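Local coordinates for DUF5624 domain-containing protein (Legionella pneumophila subsp. pneumophila, PDB 4JX2), which is of unknown function but is probably secreted, and combines alpha-helices and beta-sheet in a new arrangement, at residues Gln237-Leu242 and Val280-Ala285. Sequence-based numbering, arbitrary orientation.
Sequences QSMDQL and VPFVQA
A buried Met-aromatic contact joins helix 223-247 to the short helix 279-286, with Phe282 reaching across to Met239 and Leu242. Met239, modelled as selenomethionine, lies over one face of the phenyl ring. Met239 CG sits 4.0 Å from the centroid of the Phe282 ring, 25° off the normal, a CH-pi contact displaced toward the rim at CE1. With CG anti to the carbonyl carbon (chi1 -68°) and the chain extended beyond it, Met239 runs past the ring in the direction opposite to that of the Phe282 side chain. As a result Met239 SE lies 4.6 Å from the centroid of the Phe282 ring, in an oblique approach. Leu242 comes to the ring edge instead, where Leu242 CD2 lies 3.4 Å from Phe282 CE2, near the ring plane. Phe282 is thus held on a face and an edge by residues about one helical turn apart, and no hydrogen bond crosses between the two segments. Beyond the pair, Met239 also touches Ala393 and Leu396 of helix 386-398, Leu242 packs on Leu98 of strand 96-101, and Val283 rests on Val258 of strand 257-262. This is apolar helix-helix packing in the buried layer beside the mixed sheet, the Phe282 ring lodged between Met239 and Leu242.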
# COMPACT_ATOMS: atom_id res chain seq x y z
N GLN A 237 -22.47 -12.45 -7.08
CA GLN A 237 -22.82 -13.37 -6.00
C GLN A 237 -22.30 -12.88 -4.66
O GLN A 237 -23.06 -12.80 -3.69
CB GLN A 237 -22.34 -14.80 -6.31
CG GLN A 237 -22.52 -15.84 -5.18
CD GLN A 237 -23.93 -16.16 -4.72
OE1 GLN A 237 -24.88 -15.41 -4.93
NE2 GLN A 237 -24.09 -17.30 -4.06
N SER A 238 -21.02 -12.52 -4.63
CA SER A 238 -20.28 -12.05 -3.47
C SER A 238 -20.93 -10.77 -2.89
O SER A 238 -21.18 -10.69 -1.68
CB SER A 238 -18.82 -11.84 -3.86
OG SER A 238 -18.07 -11.16 -2.86
N MSE A 239 -21.24 -9.80 -3.78
CA MSE A 239 -21.85 -8.54 -3.37
C MSE A 239 -23.32 -8.71 -2.96
O MSE A 239 -23.75 -8.07 -2.00
CB MSE A 239 -21.72 -7.50 -4.48
CG MSE A 239 -20.28 -7.05 -4.73
SE MSE A 239 -20.18 -5.72 -6.15
CE MSE A 239 -18.40 -6.06 -6.83
N ASP A 240 -24.09 -9.57 -3.66
CA ASP A 240 -25.48 -9.82 -3.33
C ASP A 240 -25.60 -10.50 -1.96
O ASP A 240 -26.49 -10.14 -1.18
CB ASP A 240 -26.17 -10.68 -4.41
CG ASP A 240 -27.63 -10.94 -4.10
OD1 ASP A 240 -28.40 -9.98 -4.04
OD2 ASP A 240 -27.98 -12.12 -3.86
N GLN A 241 -24.73 -11.50 -1.68
CA GLN A 241 -24.76 -12.21 -0.41
C GLN A 241 -24.50 -11.26 0.77
O GLN A 241 -25.19 -11.34 1.80
CB GLN A 241 -23.76 -13.37 -0.41
CG GLN A 241 -24.25 -14.58 -1.20
CD GLN A 241 -25.48 -15.25 -0.67
OE1 GLN A 241 -26.42 -15.51 -1.40
NE2 GLN A 241 -25.50 -15.59 0.62
N LEU A 242 -23.55 -10.34 0.60
CA LEU A 242 -23.26 -9.35 1.62
C LEU A 242 -24.42 -8.35 1.79
O LEU A 242 -24.79 -8.04 2.93
CB LEU A 242 -21.97 -8.58 1.34
CG LEU A 242 -21.56 -7.74 2.55
CD1 LEU A 242 -21.27 -8.63 3.77
CD2 LEU A 242 -20.42 -6.84 2.24
N VAL A 280 -13.79 -0.32 -1.86
CA VAL A 280 -13.96 1.09 -1.53
C VAL A 280 -15.27 1.61 -2.19
O VAL A 280 -16.18 1.96 -1.42
CB VAL A 280 -12.71 1.94 -1.85
CG1 VAL A 280 -12.94 3.41 -1.52
CG2 VAL A 280 -11.50 1.39 -1.11
N PRO A 281 -15.45 1.60 -3.54
CA PRO A 281 -16.76 2.03 -4.09
C PRO A 281 -17.93 1.13 -3.63
O PRO A 281 -19.02 1.65 -3.42
CB PRO A 281 -16.56 1.93 -5.60
CG PRO A 281 -15.44 0.95 -5.80
CD PRO A 281 -14.53 1.21 -4.63
N PHE A 282 -17.70 -0.19 -3.45
CA PHE A 282 -18.72 -1.13 -2.98
C PHE A 282 -19.28 -0.69 -1.59
O PHE A 282 -20.51 -0.60 -1.42
CB PHE A 282 -18.16 -2.57 -2.93
CG PHE A 282 -19.08 -3.58 -2.30
CD1 PHE A 282 -20.38 -3.77 -2.78
CD2 PHE A 282 -18.66 -4.35 -1.22
CE1 PHE A 282 -21.24 -4.68 -2.16
CE2 PHE A 282 -19.51 -5.29 -0.63
CZ PHE A 282 -20.80 -5.44 -1.10
N VAL A 283 -18.39 -0.37 -0.63
CA VAL A 283 -18.80 0.11 0.69
C VAL A 283 -19.58 1.45 0.56
O VAL A 283 -20.59 1.62 1.24
CB VAL A 283 -17.60 0.20 1.66
CG1 VAL A 283 -17.92 0.99 2.91
CG2 VAL A 283 -17.18 -1.19 2.06
N GLN A 284 -19.13 2.36 -0.34
CA GLN A 284 -19.80 3.64 -0.58
C GLN A 284 -21.22 3.39 -1.08
O GLN A 284 -22.14 4.09 -0.63
CB GLN A 284 -19.04 4.49 -1.60
CG GLN A 284 -17.77 5.16 -1.09
CD GLN A 284 -17.14 5.92 -2.23
OE1 GLN A 284 -16.13 5.50 -2.82
NE2 GLN A 284 -17.77 7.03 -2.63
N ALA A 285 -21.40 2.39 -1.97
CA ALA A 285 -22.69 1.98 -2.51
C ALA A 285 -23.61 1.47 -1.38
O ALA A 285 -24.75 1.93 -1.28
CB ALA A 285 -22.49 0.91 -3.58